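Local atomic coordinates of 5'-tyrosyl-DNA phosphodiesterase (Caenorhabditis elegans, PDB entry 4FVA), a protein that belongs to the endonuclease/exonuclease/phosphatase family, whose members share a DNase I-like fold, and carries a bound magnesium ion. Residues A[146-149]-A[150-154]; A[166-170]-A[171-175]; A[174-177]-A[178-182]. All blocks are in the same frame, centred on the assembly; numbering follows the deposited sequence.

Contact 1 (A[146-149]-A[150-154]); sequences DKVR and EIIAQ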
loop_
_atom_site.group_PDB
_atom_site.type_symbol
_atom_site.label_atom_id
_atom_site.label_comp_id
_atom_site.label_asym_id
_atom_site.label_seq_id
_atom_site.Cartn_x
_atom_site.Cartn_y
_atom_site.Cartn_z
ATOM N N ASP A 146 8.784 -9.151 -11.750
ATOM C CA ASP A 146 8.672 -9.686 -13.096
ATOM C C ASP A 146 7.386 -9.218 -13.751
ATOM O O ASP A 146 7.359 -8.882 -14.939
ATOM C CB ASP A 146 8.739 -11.214 -13.081
ATOM C CG ASP A 146 10.135 -11.737 -12.756
ATOM O OD1 ASP A 146 11.113 -10.983 -12.911
ATOM O OD2 ASP A 146 10.252 -12.917 -12.364
ATOM N N LYS A 147 6.313 -9.201 -12.969
ATOM C CA LYS A 147 5.027 -8.756 -13.460
ATOM C C LYS A 147 5.070 -7.279 -13.835
ATOM O O LYS A 147 4.549 -6.880 -14.883
ATOM C CB LYS A 147 3.948 -9.029 -12.410
ATOM C CG LYS A 147 2.531 -8.666 -12.840
ATOM C CD LYS A 147 2.131 -9.400 -14.110
ATOM C CE LYS A 147 0.643 -9.246 -14.402
ATOM N NZ LYS A 147 0.210 -7.817 -14.491
ATOM N N VAL A 148 5.687 -6.472 -12.976
ATOM C CA VAL A 148 5.908 -5.052 -13.261
ATOM C C VAL A 148 6.748 -4.856 -14.519
ATOM O O VAL A 148 6.410 -4.041 -15.373
ATOM C CB VAL A 148 6.572 -4.330 -12.053
ATOM C CG1 VAL A 148 7.097 -2.940 -12.439
ATOM C CG2 VAL A 148 5.583 -4.218 -10.892
ATOM N N ARG A 149 7.835 -5.619 -14.637
ATOM C CA ARG A 149 8.703 -5.526 -15.811
ATOM C C ARG A 149 7.876 -5.779 -17.075
ATOM O O ARG A 149 7.966 -5.031 -18.044
ATOM C CB ARG A 149 9.853 -6.539 -15.703
ATOM C CG ARG A 149 11.072 -6.257 -16.580
ATOM C CD ARG A 149 12.215 -7.230 -16.257
ATOM N NE ARG A 149 12.544 -7.247 -14.832
ATOM C CZ ARG A 149 12.256 -8.265 -14.019
ATOM N NH1 ARG A 149 12.569 -8.213 -12.726
ATOM N NH2 ARG A 149 11.654 -9.347 -14.502
ATOM N N GLU A 150 7.075 -6.846 -17.067
ATOM C CA GLU A 150 6.193 -7.164 -18.196
ATOM C C GLU A 150 5.168 -6.055 -18.502
ATOM O O GLU A 150 4.999 -5.660 -19.653
ATOM C CB GLU A 150 5.469 -8.485 -17.943
ATOM C CG GLU A 150 4.553 -8.913 -19.068
ATOM C CD GLU A 150 3.928 -10.270 -18.818
ATOM O OE1 GLU A 150 3.514 -10.535 -17.667
ATOM O OE2 GLU A 150 3.859 -11.076 -19.772
ATOM N N ILE A 151 4.485 -5.552 -17.474
ATOM C CA ILE A 151 3.484 -4.503 -17.679
ATOM C C ILE A 151 4.126 -3.296 -18.346
ATOM O O ILE A 151 3.562 -2.711 -19.272
ATOM C CB ILE A 151 2.806 -4.105 -16.343
ATOM C CG1 ILE A 151 1.812 -5.197 -15.929
ATOM C CG2 ILE A 151 2.055 -2.752 -16.454
ATOM C CD1 ILE A 151 1.215 -5.006 -14.540
ATOM N N ILE A 152 5.299 -2.915 -17.853
ATOM C CA ILE A 152 6.046 -1.785 -18.396
ATOM C C ILE A 152 6.398 -2.003 -19.876
ATOM O O ILE A 152 6.222 -1.117 -20.704
ATOM C CB ILE A 152 7.330 -1.565 -17.582
ATOM C CG1 ILE A 152 6.993 -1.061 -16.174
ATOM C CG2 ILE A 152 8.281 -0.645 -18.320
ATOM C CD1 ILE A 152 8.183 -1.103 -15.206
ATOM N N ALA A 153 6.896 -3.192 -20.191
ATOM C CA ALA A 153 7.211 -3.584 -21.568
ATOM C C ALA A 153 5.974 -3.559 -22.471
ATOM O O ALA A 153 6.058 -3.173 -23.638
ATOM C CB ALA A 153 7.868 -4.963 -21.594
ATOM N N GLN A 154 4.827 -3.969 -21.933
ATOM C CA GLN A 154 3.595 -4.022 -22.724
ATOM C C GLN A 154 2.892 -2.679 -22.834
ATOM O O GLN A 154 1.989 -2.516 -23.649
ATOM C CB GLN A 154 2.609 -5.040 -22.122
ATOM C CG GLN A 154 3.031 -6.510 -22.190
ATOM C CD GLN A 154 2.067 -7.422 -21.422
ATOM O OE1 GLN A 154 1.368 -6.976 -20.507
ATOM N NE2 GLN A 154 2.043 -8.700 -21.779
#
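Val148 and Ile152, and beside them Lys147 and Ile151, meet one turn apart on the last turns of helix 134-154, the crossover helix of a beta-alpha-beta unit made with strands 118-126 and 159-163. The backbone is regular alpha helix: the amides of Glu150, Ile151, Ile152 and Ala153 each donate to the carbonyl four residues earlier, with Ile152 N to Val148 O at 2.9 Å. On the buried side Val148 CG1 lies 3.5 Å from Ile152 CD1, tight for two methyl groups. The first torsion of Val148 (chi1 167°) sets CG1 anti to the backbone N, leaning toward the next turn, and Ile152 sends CG1 and CD1 back past Val148 O, with CG1 at 3.1 Å from that oxygen.

Lys147 starts out anti to its own amide but bends at chi2 (57°) and again at chi4. The two kinks fold the ammonium back over Ile151, where NZ approaches CD1 to 3.0 Å, a distance too short to be taken literally. Glu150 OE1 stays 5.3 Å from Lys147 NZ, so any attraction between them acts without direct contact. Asp146 and Arg149, three apart, form a salt bridge; the modelled 2.3 Å from NH2 to OD1 is doubtful, and the NH1 bond to OD1 is weak.

Inward, Val148 packs on Leu123 of strand 118-126 and Phe162 of strand 159-163, while Ile151 sits on Phe121, Leu123 and Val160. Ile152 also touches Val160, and the side chain of Lys147 reaches Leu108 and Ile110 of strand 107-115, seating this end of the helix across three neighbouring strands.

Contact 2 (A[166-170]-A[171-175]); sequences LNLRD and EEVSR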
loop_
_atom_site.group_PDB
_atom_site.type_symbol
_atom_site.label_atom_id
_atom_site.label_comp_id
_atom_site.label_asym_id
_atom_site.label_seq_id
_atom_site.Cartn_x
_atom_site.Cartn_y
_atom_site.Cartn_z
ATOM N N LEU A 166 5.194 -4.926 2.154
ATOM C CA LEU A 166 6.066 -5.942 1.556
ATOM C C LEU A 166 6.851 -6.753 2.609
ATOM O O LEU A 166 7.532 -7.728 2.266
ATOM C CB LEU A 166 7.013 -5.315 0.524
ATOM C CG LEU A 166 6.360 -4.384 -0.504
ATOM C CD1 LEU A 166 7.359 -3.951 -1.577
ATOM C CD2 LEU A 166 5.154 -5.083 -1.145
ATOM N N ASN A 167 6.767 -6.349 3.877
ATOM C CA ASN A 167 7.407 -7.111 4.955
ATOM C C ASN A 167 8.893 -7.356 4.737
ATOM O O ASN A 167 9.436 -8.371 5.196
ATOM C CB ASN A 167 6.689 -8.443 5.180
ATOM C CG ASN A 167 5.547 -8.320 6.172
ATOM O OD1 ASN A 167 5.706 -7.716 7.234
ATOM N ND2 ASN A 167 4.386 -8.864 5.818
ATOM N N LEU A 168 9.543 -6.421 4.050
ATOM C CA LEU A 168 10.927 -6.595 3.613
ATOM C C LEU A 168 11.955 -6.170 4.648
ATOM O O LEU A 168 11.752 -5.197 5.386
ATOM C CB LEU A 168 11.194 -5.812 2.313
ATOM C CG LEU A 168 10.622 -6.321 0.980
ATOM C CD1 LEU A 168 10.853 -5.311 -0.169
ATOM C CD2 LEU A 168 11.175 -7.700 0.615
ATOM N N ARG A 169 13.045 -6.928 4.715
ATOM C CA ARG A 169 14.303 -6.404 5.233
ATOM C C ARG A 169 15.088 -6.032 3.967
ATOM O O ARG A 169 14.963 -6.717 2.950
ATOM C CB ARG A 169 15.023 -7.473 6.051
ATOM C CG ARG A 169 14.150 -8.689 6.408
ATOM C CD ARG A 169 13.251 -8.452 7.623
ATOM N NE ARG A 169 11.869 -8.880 7.393
ATOM C CZ ARG A 169 11.053 -9.351 8.338
ATOM N NH1 ARG A 169 11.481 -9.473 9.589
ATOM N NH2 ARG A 169 9.804 -9.710 8.033
ATOM N N ASP A 170 15.868 -4.952 3.993
ATOM C CA ASP A 170 16.514 -4.469 2.756
ATOM C C ASP A 170 17.343 -5.507 1.981
ATOM O O ASP A 170 17.392 -5.473 0.748
ATOM C CB ASP A 170 17.347 -3.211 3.011
ATOM C CG ASP A 170 16.552 -1.936 2.771
ATOM O OD1 ASP A 170 16.364 -1.577 1.586
ATOM O OD2 ASP A 170 16.114 -1.298 3.752
ATOM N N GLU A 171 18.009 -6.408 2.697
ATOM C CA GLU A 171 18.833 -7.424 2.053
ATOM C C GLU A 171 17.983 -8.400 1.244
ATOM O O GLU A 171 18.515 -9.219 0.493
ATOM C CB GLU A 171 19.639 -8.187 3.100
ATOM C CG GLU A 171 18.782 -8.970 4.083
ATOM C CD GLU A 171 18.041 -8.067 5.057
ATOM O OE1 GLU A 171 18.049 -6.832 4.856
ATOM O OE2 GLU A 171 17.463 -8.594 6.031
ATOM N N GLU A 172 16.665 -8.344 1.428
ATOM C CA GLU A 172 15.755 -9.243 0.720
ATOM C C GLU A 172 15.359 -8.740 -0.676
ATOM O O GLU A 172 14.843 -9.511 -1.489
ATOM C CB GLU A 172 14.496 -9.520 1.552
ATOM C CG GLU A 172 14.751 -10.298 2.841
ATOM C CD GLU A 172 13.497 -10.461 3.705
ATOM O OE1 GLU A 172 12.558 -9.637 3.583
ATOM O OE2 GLU A 172 13.454 -11.418 4.511
ATOM N N VAL A 173 15.601 -7.459 -0.957
ATOM C CA VAL A 173 15.198 -6.862 -2.239
ATOM C C VAL A 173 16.051 -7.388 -3.392
ATOM O O VAL A 173 17.278 -7.265 -3.371
ATOM C CB VAL A 173 15.320 -5.325 -2.219
ATOM C CG1 VAL A 173 15.198 -4.758 -3.631
ATOM C CG2 VAL A 173 14.284 -4.719 -1.288
ATOM N N SER A 174 15.392 -7.967 -4.393
ATOM C CA SER A 174 16.075 -8.612 -5.513
ATOM C C SER A 174 16.045 -7.780 -6.792
ATOM O O SER A 174 16.446 -6.615 -6.816
ATOM C CB SER A 174 15.453 -9.981 -5.815
ATOM O OG SER A 174 14.195 -9.845 -6.454
ATOM N N ARG A 175 15.571 -8.417 -7.858
ATOM C CA ARG A 175 15.661 -7.886 -9.210
ATOM C C ARG A 175 14.656 -6.774 -9.532
ATOM O O ARG A 175 13.642 -7.000 -10.201
ATOM C CB ARG A 175 15.523 -9.054 -10.197
ATOM C CG ARG A 175 14.247 -9.896 -10.006
ATOM C CD ARG A 175 14.370 -11.236 -10.739
ATOM N NE ARG A 175 13.135 -12.026 -10.795
ATOM C CZ ARG A 175 12.728 -12.874 -9.850
ATOM N NH1 ARG A 175 13.454 -13.052 -8.748
ATOM N NH2 ARG A 175 11.593 -13.551 -10.009
#
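The carboxylate of Glu172 turns one face to Arg169: CG of Arg169 stands almost straight above that face, 3.3 Å from Glu172 CD, and Arg169 N donates to OE1 from the same side at 3.0 Å. The guanidinium of Arg169 is inclined by 57° to this carboxylate, and OE1 approaches it obliquely; the salt bridge from NE to OE1 is long, at 3.9 Å. In the plane of the guanidinium lies Asn167 O, which accepts NH2 at 3.2 Å and a weaker bond from NE; it ties the end of Arg169 back to its own loop.

The two residues answer each other, since Glu172 N also donates to Arg169 O, at 2.8 Å. With CG anti to the carbonyl carbon (chi1 -66°) and the chain extended beyond, the Glu172 side chain runs alongside Arg169, pointing the same way, and brings OE1 to Arg169 N, closing a ring of two reciprocal bonds around the short 3-10 turn. Val173 N follows with a bond to Asp170 O. Among the apolar groups, Leu168 CD1 meets Val173 CG2 at 3.7 Å, the two side chains crossing nearly at right angles.

Asn167 ends a Gly-Asp-X-Asn sequence, as in relatives of this family; its ND2 bonds to Leu127 O and to a bound malonate ion. Helix 134-154 supplies two arginines: Arg134 binds Glu172 OE2 and also Glu171, and Arg137 binds Glu172 OE1. Buried as it is, the Glu172 carboxylate is therefore surrounded by arginines, which probably keep it ionised.

Contact 3 (A[174-177]-A[178-182]); sequences SRVP and DGVKD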
loop_
_atom_site.group_PDB
_atom_site.type_symbol
_atom_site.label_atom_id
_atom_site.label_comp_id
_atom_site.label_asym_id
_atom_site.label_seq_id
_atom_site.Cartn_x
_atom_site.Cartn_y
_atom_site.Cartn_z
ATOM N N SER A 174 15.392 -7.967 -4.393
ATOM C CA SER A 174 16.075 -8.612 -5.513
ATOM C C SER A 174 16.045 -7.780 -6.792
ATOM O O SER A 174 16.446 -6.615 -6.816
ATOM C CB SER A 174 15.453 -9.981 -5.815
ATOM O OG SER A 174 14.195 -9.845 -6.454
ATOM N N ARG A 175 15.571 -8.417 -7.858
ATOM C CA ARG A 175 15.661 -7.886 -9.210
ATOM C C ARG A 175 14.656 -6.774 -9.532
ATOM O O ARG A 175 13.642 -7.000 -10.201
ATOM C CB ARG A 175 15.523 -9.054 -10.197
ATOM C CG ARG A 175 14.247 -9.896 -10.006
ATOM C CD ARG A 175 14.370 -11.236 -10.739
ATOM N NE ARG A 175 13.135 -12.026 -10.795
ATOM C CZ ARG A 175 12.728 -12.874 -9.850
ATOM N NH1 ARG A 175 13.454 -13.052 -8.748
ATOM N NH2 ARG A 175 11.593 -13.551 -10.009
ATOM N N VAL A 176 14.984 -5.565 -9.078
ATOM C CA VAL A 176 14.223 -4.366 -9.407
ATOM C C VAL A 176 14.638 -3.866 -10.788
ATOM O O VAL A 176 15.822 -3.632 -11.034
ATOM C CB VAL A 176 14.491 -3.249 -8.380
ATOM C CG1 VAL A 176 13.834 -1.936 -8.817
ATOM C CG2 VAL A 176 14.027 -3.674 -6.993
ATOM N N PRO A 177 13.676 -3.732 -11.712
ATOM C CA PRO A 177 14.063 -3.298 -13.057
ATOM C C PRO A 177 14.594 -1.867 -13.064
ATOM O O PRO A 177 14.169 -1.038 -12.261
ATOM C CB PRO A 177 12.748 -3.365 -13.839
ATOM C CG PRO A 177 11.880 -4.295 -13.062
ATOM C CD PRO A 177 12.246 -4.077 -11.630
ATOM N N ASP A 178 15.530 -1.583 -13.960
ATOM C CA ASP A 178 15.988 -0.217 -14.160
ATOM C C ASP A 178 14.777 0.559 -14.688
ATOM O O ASP A 178 14.007 0.025 -15.476
ATOM C CB ASP A 178 17.161 -0.199 -15.141
ATOM C CG ASP A 178 18.405 -0.877 -14.570
ATOM O OD1 ASP A 178 18.428 -1.157 -13.348
ATOM O OD2 ASP A 178 19.345 -1.161 -15.343
ATOM N N GLY A 179 14.582 1.796 -14.244
ATOM C CA GLY A 179 13.377 2.525 -14.615
ATOM C C GLY A 179 12.319 2.485 -13.518
ATOM O O GLY A 179 11.438 3.352 -13.457
ATOM N N VAL A 180 12.394 1.460 -12.665
ATOM C CA VAL A 180 11.522 1.345 -11.496
ATOM C C VAL A 180 12.266 1.862 -10.268
ATOM O O VAL A 180 13.347 1.360 -9.939
ATOM C CB VAL A 180 11.087 -0.119 -11.218
ATOM C CG1 VAL A 180 10.253 -0.191 -9.938
ATOM C CG2 VAL A 180 10.308 -0.697 -12.393
ATOM N N LYS A 181 11.674 2.831 -9.568
ATOM C CA LYS A 181 12.306 3.436 -8.412
ATOM C C LYS A 181 11.452 3.331 -7.175
ATOM O O LYS A 181 10.220 3.307 -7.250
ATOM C CB LYS A 181 12.615 4.920 -8.651
ATOM C CG LYS A 181 13.695 5.189 -9.688
ATOM C CD LYS A 181 13.978 6.691 -9.797
ATOM C CE LYS A 181 15.210 6.961 -10.651
ATOM N NZ LYS A 181 15.098 6.320 -11.985
ATOM N N ASP A 182 12.133 3.315 -6.034
ATOM C CA ASP A 182 11.487 3.264 -4.740
ATOM C C ASP A 182 11.124 4.691 -4.346
ATOM O O ASP A 182 11.984 5.571 -4.284
ATOM C CB ASP A 182 12.452 2.634 -3.734
ATOM C CG ASP A 182 11.893 2.588 -2.335
ATOM O OD1 ASP A 182 11.204 3.553 -1.949
ATOM O OD2 ASP A 182 12.183 1.607 -1.608
#
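Val180 N donates to Pro177 O at 3.1 Å, and this single bond closes a type II beta turn with Asp178 and Gly179 at its corners. The bond is reasonably straight at the hydrogen (152°), but the amide comes to the carbonyl oxygen from well above the carbonyl plane. Gly179 holds the third position with phi at 99°, where a side chain would be jammed against the carbonyl oxygen of Asp178.

The side chains on either end of the turn close up over this bond. The Pro177 ring offers CB, CG and CD to Val180 CG2, with CB the nearest at 3.9 Å; nearly the whole flank of the ring rests against one methyl. That branch of Val180 stands beside its backbone N, its partner CG1 being anti to N (chi1 176°), and CB of Val180 comes to 3.4 Å from Pro177 O. Val176 adds its CG1, lying 3.5 Å from Val180 O and 4.1 Å from Val180 CB, so Val180 has contacts with the turn's first residue and with the one before it. Asp178 sits at the exposed corner, its CB directed away from the residues before it.

Upstream, the chain is already bent: Val176 N bonds Ser174 O at 2.9 Å, an inverse gamma turn centred on Arg175. Pro177 also packs on Met145 of helix 134-154, and Val180 on Tyr219 of strand 212-221. Downstream, Lys181 pairs through its backbone with Trp220, and Asp182 takes the N-cap of helix 183-186, OD1 accepting weak bonds from the amides of Trp184 and Glu185, and OD2 in a salt bridge with Arg214. The whole is a type II turn that reverses the loop and delivers the chain into the short strand 181-182, antiparallel to strand 212-221.

Contacts 2 and 3 run on from each other, sharing Ser174 and Arg175, with centres about 12 Å apart, and both lean on the helix that ends in contact 1. Arg175 makes the junction: its NH2 forms a salt bridge with Asp146 OD2 at 2.8 Å, and its carbonyl takes a weak bond from Arg149 NH1. Further along, Arg149 NE lies 3.5 Å from Pro177 CG, and Ile152 CD1 lies 3.5 Å from Val180 CG2, so contact 3 packs beside contact 1, centres about 11 Å apart. Toward the other end, contact 2 holds Asn167, beside the malonate. The magnesium ion, bound by Asp22 and Glu52, has no ligand among these segments.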